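Long-range contacts in alkylhalidase CmlS (Streptomyces venezuelae, PDB 3I3L), which acts as a flavin-dependent halogenase in chloramphenicol biosynthesis and holds its FAD through a covalent bond to the protein: residues V196-N205 and D297-F305; V145-D153 and V162-G170. All coordinates share one frame; numbering follows the deposited sequence.

Contact 1: residues V196-N205 and D297-F305. With FAD (flavin-adenine dinucleotide), chain B.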
loop_
_atom_site.group_PDB
_atom_site.type_symbol
_atom_site.label_atom_id
_atom_site.label_comp_id
_atom_site.label_asym_id
_atom_site.label_seq_id
_atom_site.Cartn_x
_atom_site.Cartn_y
_atom_site.Cartn_z
ATOM N N VAL A 196 -17.922 12.209 3.639
ATOM C CA VAL A 196 -17.296 12.034 2.357
ATOM C C VAL A 196 -16.729 10.605 2.178
ATOM O O VAL A 196 -16.153 10.321 1.140
ATOM C CB VAL A 196 -16.154 13.079 2.157
ATOM C CG1 VAL A 196 -16.748 14.477 2.088
ATOM C CG2 VAL A 196 -15.120 12.979 3.292
ATOM N N ARG A 197 -16.900 9.727 3.171
ATOM C CA ARG A 197 -16.505 8.325 3.021
ATOM C C ARG A 197 -17.359 7.538 1.975
ATOM O O ARG A 197 -18.594 7.596 1.982
ATOM C CB ARG A 197 -16.473 7.590 4.373
ATOM C CG ARG A 197 -15.952 6.111 4.242
ATOM C CD ARG A 197 -15.570 5.518 5.582
ATOM N NE ARG A 197 -14.517 6.253 6.275
ATOM C CZ ARG A 197 -14.164 6.034 7.533
ATOM N NH1 ARG A 197 -14.797 5.106 8.264
ATOM N NH2 ARG A 197 -13.110 6.700 8.080
ATOM N N GLN A 198 -16.676 6.854 1.057
ATOM C CA GLN A 198 -17.347 6.103 -0.029
ATOM C C GLN A 198 -17.004 4.631 0.141
ATOM O O GLN A 198 -15.929 4.188 -0.250
ATOM C CB GLN A 198 -16.970 6.621 -1.425
ATOM C CG GLN A 198 -16.933 8.168 -1.467
ATOM C CD GLN A 198 -16.188 8.753 -2.712
ATOM O OE1 GLN A 198 -15.073 8.302 -3.082
ATOM N NE2 GLN A 198 -16.792 9.762 -3.334
ATOM N N TYR A 199 -17.887 3.889 0.819
ATOM C CA TYR A 199 -17.721 2.466 0.967
ATOM C C TYR A 199 -17.692 1.788 -0.388
ATOM O O TYR A 199 -18.332 2.234 -1.323
ATOM C CB TYR A 199 -18.774 1.886 1.895
ATOM C CG TYR A 199 -18.449 2.165 3.350
ATOM C CD1 TYR A 199 -17.517 1.388 4.037
ATOM C CD2 TYR A 199 -18.960 3.280 3.967
ATOM C CE1 TYR A 199 -17.192 1.695 5.402
ATOM C CE2 TYR A 199 -18.670 3.616 5.257
ATOM C CZ TYR A 199 -17.823 2.834 5.987
ATOM O OH TYR A 199 -17.558 3.202 7.270
ATOM N N ASP A 200 -16.895 0.760 -0.510
ATOM C CA ASP A 200 -16.893 0.018 -1.763
ATOM C C ASP A 200 -18.227 -0.717 -1.878
ATOM O O ASP A 200 -18.752 -1.235 -0.905
ATOM C CB ASP A 200 -15.790 -1.010 -1.798
ATOM C CG ASP A 200 -15.569 -1.547 -3.206
ATOM O OD1 ASP A 200 -14.996 -0.808 -4.011
ATOM O OD2 ASP A 200 -16.010 -2.679 -3.507
ATOM N N GLU A 201 -18.783 -0.715 -3.072
ATOM C CA GLU A 201 -19.997 -1.436 -3.344
ATOM C C GLU A 201 -19.897 -2.920 -3.012
ATOM O O GLU A 201 -20.852 -3.474 -2.458
ATOM C CB GLU A 201 -20.382 -1.233 -4.806
ATOM C CG GLU A 201 -21.771 -1.588 -5.050
ATOM C CD GLU A 201 -22.223 -1.205 -6.450
ATOM O OE1 GLU A 201 -21.489 -0.431 -7.142
ATOM O OE2 GLU A 201 -23.334 -1.651 -6.819
ATOM N N PHE A 202 -18.737 -3.549 -3.258
ATOM C CA PHE A 202 -18.633 -5.010 -3.158
ATOM C C PHE A 202 -17.598 -5.590 -2.218
ATOM O O PHE A 202 -17.720 -6.753 -1.804
ATOM C CB PHE A 202 -18.424 -5.622 -4.581
ATOM C CG PHE A 202 -19.542 -5.244 -5.561
ATOM C CD1 PHE A 202 -20.872 -5.537 -5.256
ATOM C CD2 PHE A 202 -19.260 -4.576 -6.729
ATOM C CE1 PHE A 202 -21.922 -5.123 -6.116
ATOM C CE2 PHE A 202 -20.288 -4.185 -7.610
ATOM C CZ PHE A 202 -21.624 -4.467 -7.290
ATOM N N TYR A 203 -16.535 -4.837 -1.927
ATOM C CA TYR A 203 -15.454 -5.375 -1.110
ATOM C C TYR A 203 -15.744 -5.151 0.388
ATOM O O TYR A 203 -15.185 -4.224 1.046
ATOM C CB TYR A 203 -14.120 -4.783 -1.563
ATOM C CG TYR A 203 -13.614 -5.394 -2.861
ATOM C CD1 TYR A 203 -14.323 -5.260 -4.005
ATOM C CD2 TYR A 203 -12.460 -6.146 -2.904
ATOM C CE1 TYR A 203 -13.901 -5.801 -5.196
ATOM C CE2 TYR A 203 -12.019 -6.702 -4.091
ATOM C CZ TYR A 203 -12.764 -6.484 -5.248
ATOM O OH TYR A 203 -12.403 -6.988 -6.451
ATOM N N ARG A 204 -16.666 -5.943 0.902
ATOM C CA ARG A 204 -17.134 -5.738 2.275
ATOM C C ARG A 204 -16.748 -6.934 3.075
ATOM O O ARG A 204 -17.565 -7.787 3.318
ATOM C CB ARG A 204 -18.631 -5.494 2.342
ATOM C CG ARG A 204 -18.998 -4.174 1.563
ATOM C CD ARG A 204 -20.450 -3.886 1.505
ATOM N NE ARG A 204 -20.686 -2.644 0.753
ATOM C CZ ARG A 204 -21.867 -2.057 0.646
ATOM N NH1 ARG A 204 -22.926 -2.610 1.263
ATOM N NH2 ARG A 204 -21.995 -0.933 -0.063
ATOM N N ASN A 205 -15.476 -6.944 3.471
ATOM C CA ASN A 205 -14.823 -7.999 4.155
ATOM C C ASN A 205 -15.086 -7.901 5.638
ATOM O O ASN A 205 -15.152 -6.795 6.238
ATOM C CB ASN A 205 -13.317 -7.870 3.895
ATOM C CG ASN A 205 -12.952 -8.208 2.489
ATOM O OD1 ASN A 205 -13.567 -9.063 1.876
ATOM N ND2 ASN A 205 -11.961 -7.525 1.947
ATOM N N ASP A 297 -14.202 -5.034 8.134
ATOM C CA ASP A 297 -13.104 -4.327 7.484
ATOM C C ASP A 297 -13.476 -4.123 6.037
ATOM O O ASP A 297 -12.927 -4.729 5.172
ATOM C CB ASP A 297 -11.805 -5.151 7.581
ATOM C CG ASP A 297 -10.953 -4.744 8.769
ATOM O OD1 ASP A 297 -9.927 -5.389 9.005
ATOM O OD2 ASP A 297 -11.331 -3.787 9.502
ATOM N N TRP A 298 -14.459 -3.295 5.765
ATOM C CA TRP A 298 -14.786 -2.966 4.347
ATOM C C TRP A 298 -13.824 -1.995 3.747
ATOM O O TRP A 298 -13.423 -1.054 4.411
ATOM C CB TRP A 298 -16.154 -2.318 4.293
ATOM C CG TRP A 298 -17.233 -3.152 4.924
ATOM C CD1 TRP A 298 -17.089 -4.334 5.578
ATOM C CD2 TRP A 298 -18.619 -2.848 4.930
ATOM N NE1 TRP A 298 -18.300 -4.768 5.995
ATOM C CE2 TRP A 298 -19.259 -3.872 5.601
ATOM C CE3 TRP A 298 -19.381 -1.797 4.386
ATOM C CZ2 TRP A 298 -20.640 -3.894 5.797
ATOM C CZ3 TRP A 298 -20.731 -1.803 4.562
ATOM C CH2 TRP A 298 -21.366 -2.847 5.283
ATOM N N SER A 299 -13.511 -2.171 2.463
ATOM C CA SER A 299 -12.827 -1.176 1.692
ATOM C C SER A 299 -13.690 0.085 1.522
ATOM O O SER A 299 -14.887 -0.032 1.452
ATOM C CB SER A 299 -12.515 -1.743 0.329
ATOM O OG SER A 299 -11.579 -2.820 0.391
ATOM N N TYR A 300 -13.074 1.264 1.480
ATOM C CA TYR A 300 -13.714 2.556 1.166
ATOM C C TYR A 300 -12.601 3.565 0.882
ATOM O O TYR A 300 -11.472 3.420 1.394
ATOM C CB TYR A 300 -14.492 3.082 2.386
ATOM C CG TYR A 300 -13.678 3.164 3.683
ATOM C CD1 TYR A 300 -12.786 4.228 3.917
ATOM C CD2 TYR A 300 -13.760 2.149 4.652
ATOM C CE1 TYR A 300 -12.088 4.328 5.107
ATOM C CE2 TYR A 300 -13.037 2.212 5.863
ATOM C CZ TYR A 300 -12.195 3.304 6.069
ATOM O OH TYR A 300 -11.472 3.329 7.216
ATOM N N ASP A 301 -12.889 4.583 0.071
ATOM C CA ASP A 301 -12.015 5.763 0.071
ATOM C C ASP A 301 -12.815 6.969 0.488
ATOM O O ASP A 301 -13.817 6.807 1.225
ATOM C CB ASP A 301 -11.284 5.940 -1.312
ATOM C CG ASP A 301 -12.244 6.082 -2.464
ATOM O OD1 ASP A 301 -13.461 5.806 -2.288
ATOM O OD2 ASP A 301 -11.784 6.443 -3.561
ATOM N N THR A 302 -12.404 8.175 0.036
ATOM C CA THR A 302 -13.074 9.442 0.463
ATOM C C THR A 302 -13.215 10.257 -0.790
ATOM O O THR A 302 -12.393 10.174 -1.673
ATOM C CB THR A 302 -12.191 10.398 1.309
ATOM O OG1 THR A 302 -11.152 9.696 2.032
ATOM C CG2 THR A 302 -12.972 11.201 2.165
ATOM N N GLU A 303 -14.219 11.113 -0.813
ATOM C CA GLU A 303 -14.320 12.108 -1.849
ATOM C C GLU A 303 -13.168 13.107 -1.698
ATOM O O GLU A 303 -12.684 13.631 -2.699
ATOM C CB GLU A 303 -15.664 12.831 -1.706
ATOM C CG GLU A 303 -16.030 13.730 -2.817
ATOM C CD GLU A 303 -17.493 14.278 -2.723
ATOM O OE1 GLU A 303 -18.208 14.057 -1.698
ATOM O OE2 GLU A 303 -17.931 14.910 -3.727
ATOM N N VAL A 304 -12.743 13.356 -0.456
ATOM C CA VAL A 304 -11.752 14.404 -0.120
ATOM C C VAL A 304 -10.667 13.853 0.818
ATOM O O VAL A 304 -10.944 13.512 1.942
ATOM C CB VAL A 304 -12.449 15.677 0.519
ATOM C CG1 VAL A 304 -11.472 16.887 0.662
ATOM C CG2 VAL A 304 -13.657 16.161 -0.365
ATOM N N PHE A 305 -9.425 13.766 0.348
ATOM C CA PHE A 305 -8.347 13.261 1.225
ATOM C C PHE A 305 -7.777 14.433 2.056
ATOM O O PHE A 305 -7.245 14.212 3.125
ATOM C CB PHE A 305 -7.231 12.607 0.399
ATOM C CG PHE A 305 -7.636 11.307 -0.249
ATOM C CD1 PHE A 305 -7.413 10.110 0.403
ATOM C CD2 PHE A 305 -8.282 11.277 -1.471
ATOM C CE1 PHE A 305 -7.772 8.896 -0.221
ATOM C CE2 PHE A 305 -8.654 10.068 -2.044
ATOM C CZ PHE A 305 -8.411 8.916 -1.443
HETATM P PA FAD B . -5.089 2.885 13.651
HETATM O O1A FAD B . -6.517 2.424 13.828
HETATM O O2A FAD B . -4.036 1.835 13.729
HETATM O O5B FAD B . -4.794 4.037 14.770
HETATM C C5B FAD B . -5.739 5.060 15.010
HETATM C C4B FAD B . -5.713 5.528 16.483
HETATM O O4B FAD B . -6.634 6.639 16.600
HETATM C C3B FAD B . -6.187 4.469 17.448
HETATM O O3B FAD B . -5.177 4.183 18.367
HETATM C C2B FAD B . -7.398 5.094 18.158
HETATM O O2B FAD B . -7.350 4.867 19.532
HETATM C C1B FAD B . -7.265 6.579 17.857
HETATM N N9A FAD B . -8.481 7.367 17.775
HETATM C C8A FAD B . -9.630 7.056 17.109
HETATM N N7A FAD B . -10.503 8.076 17.255
HETATM C C5A FAD B . -9.963 9.004 18.078
HETATM C C6A FAD B . -10.437 10.211 18.558
HETATM N N6A FAD B . -11.634 10.656 18.221
HETATM N N1A FAD B . -9.605 10.959 19.346
HETATM C C2A FAD B . -8.351 10.523 19.696
HETATM N N3A FAD B . -7.896 9.338 19.205
HETATM C C4A FAD B . -8.685 8.586 18.405
HETATM N N1 FAD B . -2.140 -3.647 7.905
HETATM C C2 FAD B . -0.855 -4.079 7.623
HETATM O O2 FAD B . -0.025 -3.232 7.324
HETATM N N3 FAD B . -0.527 -5.409 7.652
HETATM C C4 FAD B . -1.466 -6.354 7.968
HETATM O O4 FAD B . -1.126 -7.580 8.010
HETATM C C4X FAD B . -2.773 -5.934 8.222
HETATM N N5 FAD B . -3.732 -6.850 8.558
HETATM C C5X FAD B . -4.989 -6.415 8.910
HETATM C C6 FAD B . -5.983 -7.347 9.244
HETATM C C7 FAD B . -7.257 -6.912 9.517
HETATM C C7M FAD B . -8.345 -7.887 9.899
HETATM C C8 FAD B . -7.510 -5.544 9.509
HETATM C C8M FAD B . -8.837 -5.024 9.895
HETATM C C9 FAD B . -6.543 -4.604 9.136
HETATM C C9A FAD B . -5.273 -5.078 8.845
HETATM N N10 FAD B . -4.323 -4.145 8.544
HETATM C C10 FAD B . -3.095 -4.560 8.186
HETATM C "C1'" FAD B . -4.802 -2.743 8.385
HETATM C "C2'" FAD B . -4.038 -1.827 9.312
HETATM O "O2'" FAD B . -4.085 -2.367 10.571
HETATM C "C3'" FAD B . -4.487 -0.390 9.319
HETATM O "O3'" FAD B . -4.358 0.144 8.020
HETATM C "C4'" FAD B . -3.592 0.466 10.276
HETATM O "O4'" FAD B . -3.791 0.123 11.620
HETATM C "C5'" FAD B . -3.964 1.936 10.140
HETATM O "O5'" FAD B . -3.125 2.727 10.932
HETATM P P FAD B . -3.742 4.098 11.415
HETATM O O1P FAD B . -4.409 4.789 10.246
HETATM O O2P FAD B . -2.700 4.868 12.220
HETATM O O3P FAD B . -5.030 3.709 12.313
HETATM O O HOH W 1 -15.139 3.734 -3.125
#
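In the antiparallel pairing of a larger mixed sheet, next to the covalent flavin, Tyr199 pairs with Tyr300 and Arg197 with Thr302, before 196-205 turns a corner at Glu201 and Phe202 and returns to the same strand, 297-302. Gln198 N gives an almost straight bond to Asp301 O (2.9 Å), and Asp200 N reaches Ser299 O. At the corner Asp200 OD2 accepts Phe202 N, an Asx turn, and also Tyr203 N, which extends it to an Asx motif; Tyr203 O then receives Ser299 N. Arg197 swings its CG opposite the backbone N (chi1 -176°) and bends at chi3, which lays the guanidinium flat on Tyr300, planes 15° apart, with Arg197 CD 3.6 Å from the Tyr300 ring centroid. Beyond the stack, Arg197 NH1 binds Ser186 O, and Tyr300 OH binds Asp315 O. Trp298, its NE1 held by Gln296, turns an edge toward the face of Tyr199, while Arg204 CB lies 3.5 Å from the centroid of the Trp298 five-membered ring, over its face. Arg204 NE meanwhile binds Asp200 O. Replacing Trp298 by alanine would probably leave Tyr199 without its edge-on neighbour and open a gap beside the Arg204 chain. Asp297 OD1 is joined to C8M of FAD (1.5 Å), the covalent flavin-aspartate bond of the CmlS cofactor site.

Contact 2: residues V145-D153 and V162-G170. With FAD (flavin-adenine dinucleotide), chain B.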
loop_
_atom_site.group_PDB
_atom_site.type_symbol
_atom_site.label_atom_id
_atom_site.label_comp_id
_atom_site.label_asym_id
_atom_site.label_seq_id
_atom_site.Cartn_x
_atom_site.Cartn_y
_atom_site.Cartn_z
ATOM N N VAL A 145 2.193 14.722 23.812
ATOM C CA VAL A 145 1.323 13.594 23.576
ATOM C C VAL A 145 0.338 13.480 24.735
ATOM O O VAL A 145 0.762 13.399 25.868
ATOM C CB VAL A 145 2.130 12.233 23.392
ATOM C CG1 VAL A 145 1.191 11.021 23.443
ATOM C CG2 VAL A 145 2.962 12.225 22.107
ATOM N N HIS A 146 -0.959 13.447 24.449
ATOM C CA HIS A 146 -1.969 13.191 25.444
ATOM C C HIS A 146 -2.679 11.867 25.158
ATOM O O HIS A 146 -3.559 11.787 24.278
ATOM C CB HIS A 146 -3.024 14.307 25.477
ATOM C CG HIS A 146 -2.468 15.693 25.623
ATOM N ND1 HIS A 146 -1.668 16.061 26.685
ATOM C CD2 HIS A 146 -2.648 16.815 24.875
ATOM C CE1 HIS A 146 -1.364 17.346 26.576
ATOM N NE2 HIS A 146 -1.945 17.828 25.489
ATOM N N GLU A 147 -2.351 10.843 25.947
ATOM C CA GLU A 147 -3.071 9.592 25.915
ATOM C C GLU A 147 -4.358 9.768 26.696
ATOM O O GLU A 147 -4.512 10.743 27.411
ATOM C CB GLU A 147 -2.238 8.450 26.490
ATOM C CG GLU A 147 -1.148 7.973 25.543
ATOM C CD GLU A 147 -0.321 6.890 26.124
ATOM O OE1 GLU A 147 -0.877 5.972 26.778
ATOM O OE2 GLU A 147 0.915 6.923 25.920
ATOM N N GLU A 148 -5.281 8.836 26.518
ATOM C CA GLU A 148 -6.589 8.886 27.169
ATOM C C GLU A 148 -7.253 10.258 27.022
ATOM O O GLU A 148 -7.878 10.758 27.958
ATOM C CB GLU A 148 -6.487 8.495 28.653
ATOM C CG GLU A 148 -5.894 7.103 28.883
ATOM C CD GLU A 148 -5.845 6.710 30.388
ATOM O OE1 GLU A 148 -5.145 7.375 31.169
ATOM O OE2 GLU A 148 -6.502 5.733 30.778
ATOM N N THR A 149 -7.167 10.846 25.824
ATOM C CA THR A 149 -7.703 12.179 25.570
ATOM C C THR A 149 -8.367 12.127 24.180
ATOM O O THR A 149 -7.738 12.495 23.187
ATOM C CB THR A 149 -6.559 13.263 25.576
ATOM O OG1 THR A 149 -5.837 13.226 26.807
ATOM C CG2 THR A 149 -7.105 14.667 25.427
ATOM N N PRO A 150 -9.608 11.612 24.099
ATOM C CA PRO A 150 -10.268 11.522 22.838
ATOM C C PRO A 150 -10.623 12.902 22.274
ATOM O O PRO A 150 -10.985 13.805 23.033
ATOM C CB PRO A 150 -11.574 10.768 23.179
ATOM C CG PRO A 150 -11.765 10.923 24.626
ATOM C CD PRO A 150 -10.411 11.009 25.188
ATOM N N VAL A 151 -10.539 13.047 20.960
ATOM C CA VAL A 151 -10.993 14.271 20.287
ATOM C C VAL A 151 -12.464 14.104 19.932
ATOM O O VAL A 151 -12.861 13.270 19.123
ATOM C CB VAL A 151 -10.228 14.574 19.042
ATOM C CG1 VAL A 151 -10.868 15.754 18.282
ATOM C CG2 VAL A 151 -8.756 14.825 19.336
ATOM N N THR A 152 -13.269 14.941 20.546
ATOM C CA THR A 152 -14.691 14.767 20.638
ATOM C C THR A 152 -15.403 15.594 19.569
ATOM O O THR A 152 -16.551 15.337 19.226
ATOM C CB THR A 152 -15.077 15.238 22.091
ATOM O OG1 THR A 152 -15.236 14.057 22.917
ATOM C CG2 THR A 152 -16.276 16.117 22.095
ATOM N N ASP A 153 -14.720 16.590 19.030
ATOM C CA ASP A 153 -15.321 17.425 17.984
ATOM C C ASP A 153 -14.217 18.175 17.277
ATOM O O ASP A 153 -13.205 18.465 17.871
ATOM C CB ASP A 153 -16.336 18.432 18.524
ATOM C CG ASP A 153 -16.973 19.282 17.391
ATOM O OD1 ASP A 153 -17.911 18.789 16.726
ATOM O OD2 ASP A 153 -16.520 20.422 17.171
ATOM N N VAL A 162 -8.287 25.821 13.029
ATOM C CA VAL A 162 -9.043 24.628 13.354
ATOM C C VAL A 162 -9.289 24.681 14.850
ATOM O O VAL A 162 -8.373 24.989 15.572
ATOM C CB VAL A 162 -8.227 23.319 13.003
ATOM C CG1 VAL A 162 -8.885 22.108 13.565
ATOM C CG2 VAL A 162 -8.049 23.178 11.473
ATOM N N VAL A 163 -10.510 24.363 15.308
ATOM C CA VAL A 163 -10.769 24.196 16.734
ATOM C C VAL A 163 -11.241 22.822 17.140
ATOM O O VAL A 163 -12.276 22.431 16.773
ATOM C CB VAL A 163 -11.766 25.263 17.237
ATOM C CG1 VAL A 163 -11.923 25.177 18.768
ATOM C CG2 VAL A 163 -11.273 26.650 16.825
ATOM N N LEU A 164 -10.493 22.139 17.993
ATOM C CA LEU A 164 -10.862 20.800 18.454
ATOM C C LEU A 164 -11.501 20.814 19.828
ATOM O O LEU A 164 -11.077 21.565 20.700
ATOM C CB LEU A 164 -9.598 19.922 18.527
ATOM C CG LEU A 164 -9.163 19.225 17.222
ATOM C CD1 LEU A 164 -8.933 20.181 16.169
ATOM C CD2 LEU A 164 -7.906 18.474 17.505
ATOM N N THR A 165 -12.504 19.980 20.035
ATOM C CA THR A 165 -12.936 19.736 21.398
ATOM C C THR A 165 -12.406 18.409 21.832
ATOM O O THR A 165 -12.518 17.428 21.097
ATOM C CB THR A 165 -14.435 19.808 21.589
ATOM O OG1 THR A 165 -14.886 21.088 21.163
ATOM C CG2 THR A 165 -14.798 19.634 23.069
ATOM N N VAL A 166 -11.848 18.388 23.041
ATOM C CA VAL A 166 -11.094 17.254 23.627
ATOM C C VAL A 166 -11.634 16.938 25.045
ATOM O O VAL A 166 -11.963 17.864 25.816
ATOM C CB VAL A 166 -9.627 17.727 23.709
ATOM C CG1 VAL A 166 -8.995 17.392 24.977
ATOM C CG2 VAL A 166 -8.840 17.290 22.475
ATOM N N ARG A 167 -11.735 15.649 25.397
ATOM C CA ARG A 167 -12.153 15.269 26.755
ATOM C C ARG A 167 -10.957 14.997 27.624
ATOM O O ARG A 167 -10.334 13.949 27.496
ATOM C CB ARG A 167 -13.100 14.067 26.765
ATOM C CG ARG A 167 -14.565 14.441 26.999
ATOM C CD ARG A 167 -15.394 13.372 27.779
ATOM N NE ARG A 167 -15.143 11.980 27.335
ATOM C CZ ARG A 167 -15.866 11.305 26.414
ATOM N NH1 ARG A 167 -15.523 10.059 26.091
ATOM N NH2 ARG A 167 -16.929 11.863 25.804
ATOM N N ARG A 168 -10.652 15.956 28.498
ATOM C CA ARG A 168 -9.497 15.948 29.421
ATOM C C ARG A 168 -10.062 15.836 30.832
ATOM O O ARG A 168 -10.716 16.762 31.324
ATOM C CB ARG A 168 -8.722 17.266 29.301
ATOM C CG ARG A 168 -7.415 17.346 30.088
ATOM C CD ARG A 168 -6.837 18.770 30.048
ATOM N NE ARG A 168 -5.380 18.776 29.821
ATOM C CZ ARG A 168 -4.764 18.761 28.624
ATOM N NH1 ARG A 168 -5.450 18.730 27.479
ATOM N NH2 ARG A 168 -3.432 18.775 28.579
ATOM N N GLY A 169 -9.815 14.692 31.467
ATOM C CA GLY A 169 -10.537 14.324 32.681
ATOM C C GLY A 169 -11.954 13.946 32.285
ATOM O O GLY A 169 -12.158 13.017 31.500
ATOM N N GLY A 170 -12.936 14.660 32.841
ATOM C CA GLY A 170 -14.353 14.530 32.429
ATOM C C GLY A 170 -14.842 15.843 31.838
ATOM O O GLY A 170 -16.023 15.990 31.496
HETATM P PA FAD B . -5.089 2.885 13.651
HETATM O O1A FAD B . -6.517 2.424 13.828
HETATM O O2A FAD B . -4.036 1.835 13.729
HETATM O O5B FAD B . -4.794 4.037 14.770
HETATM C C5B FAD B . -5.739 5.060 15.010
HETATM C C4B FAD B . -5.713 5.528 16.483
HETATM O O4B FAD B . -6.634 6.639 16.600
HETATM C C3B FAD B . -6.187 4.469 17.448
HETATM O O3B FAD B . -5.177 4.183 18.367
HETATM C C2B FAD B . -7.398 5.094 18.158
HETATM O O2B FAD B . -7.350 4.867 19.532
HETATM C C1B FAD B . -7.265 6.579 17.857
HETATM N N9A FAD B . -8.481 7.367 17.775
HETATM C C8A FAD B . -9.630 7.056 17.109
HETATM N N7A FAD B . -10.503 8.076 17.255
HETATM C C5A FAD B . -9.963 9.004 18.078
HETATM C C6A FAD B . -10.437 10.211 18.558
HETATM N N6A FAD B . -11.634 10.656 18.221
HETATM N N1A FAD B . -9.605 10.959 19.346
HETATM C C2A FAD B . -8.351 10.523 19.696
HETATM N N3A FAD B . -7.896 9.338 19.205
HETATM C C4A FAD B . -8.685 8.586 18.405
HETATM N N1 FAD B . -2.140 -3.647 7.905
HETATM C C2 FAD B . -0.855 -4.079 7.623
HETATM O O2 FAD B . -0.025 -3.232 7.324
HETATM N N3 FAD B . -0.527 -5.409 7.652
HETATM C C4 FAD B . -1.466 -6.354 7.968
HETATM O O4 FAD B . -1.126 -7.580 8.010
HETATM C C4X FAD B . -2.773 -5.934 8.222
HETATM N N5 FAD B . -3.732 -6.850 8.558
HETATM C C5X FAD B . -4.989 -6.415 8.910
HETATM C C6 FAD B . -5.983 -7.347 9.244
HETATM C C7 FAD B . -7.257 -6.912 9.517
HETATM C C7M FAD B . -8.345 -7.887 9.899
HETATM C C8 FAD B . -7.510 -5.544 9.509
HETATM C C8M FAD B . -8.837 -5.024 9.895
HETATM C C9 FAD B . -6.543 -4.604 9.136
HETATM C C9A FAD B . -5.273 -5.078 8.845
HETATM N N10 FAD B . -4.323 -4.145 8.544
HETATM C C10 FAD B . -3.095 -4.560 8.186
HETATM C "C1'" FAD B . -4.802 -2.743 8.385
HETATM C "C2'" FAD B . -4.038 -1.827 9.312
HETATM O "O2'" FAD B . -4.085 -2.367 10.571
HETATM C "C3'" FAD B . -4.487 -0.390 9.319
HETATM O "O3'" FAD B . -4.358 0.144 8.020
HETATM C "C4'" FAD B . -3.592 0.466 10.276
HETATM O "O4'" FAD B . -3.791 0.123 11.620
HETATM C "C5'" FAD B . -3.964 1.936 10.140
HETATM O "O5'" FAD B . -3.125 2.727 10.932
HETATM P P FAD B . -3.742 4.098 11.415
HETATM O O1P FAD B . -4.409 4.789 10.246
HETATM O O2P FAD B . -2.700 4.868 12.220
HETATM O O3P FAD B . -5.030 3.709 12.313
HETATM O O HOH W 2 -14.670 22.035 18.408
#
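Val151 and Val166 face each other in a β-hairpin made of strands 151-155 and 162-168, and the hairpin illustrates how one short pairing can hold a cofactor on one side and meet solvent on the other. Its firm part centres on a classic β bulge: Thr152 N (2.7 Å) and Asp153 N (3.1 Å) both donate to Thr165 O, so a single carbonyl takes two successive amides and the register slips by one residue. Thr165 N returns a bond to Asp153 O, and Arg167 N one to Pro150 O. Apolar branches close the inner side. Val151 CG1 meets Leu164 CG, Val151 CG2 meets Val166 CG2, and Thr149 CG2 presses on Val166 CG1 at 3.3 Å, tighter than usual for two carbons; Tyr52 of strand 48-52 touches Thr149, Val151 and Val166. The backbone of Val151 also reads the adenine of FAD, its N donating to N1A (2.8 Å) and its O accepting from N6A (3.0 Å), both nearly straight. Toward solvent the contacts are sparser. Arg167 CB lies 4.0 Å from Pro150 CG, and Arg168 NH2 comes within 3.2 Å of His146 CE1, the guanidinium and imidazole planes 77° apart. Beside the bulge, one water donates to Asp153 OD2 and Val163 O and accepts from Thr165 OG1 at 2.9 Å.

How the contacts relate
Read from the N terminus, the two contacts lie in series, neither nested nor crossing. Contact 2 comes first: the chain leaves strand 144-146, the outermost strand of the mostly parallel sheet of the FAD-binding region, and closes the short hairpin loop 156-161 between strands 151-155 and 162-168. After strands 171-177 and 179-182 and helix 189-194, contact 1 opens; it closes only after 91 intervening residues, when strand 287-302 returns to pair with 197-200 and 203-213 in the larger mixed sheet. The two centres are about 27 Å apart and the nearest atoms about 12 Å, so the contacts do not touch. FAD spans the gap, its adenine at contact 2 and its flavin at contact 1.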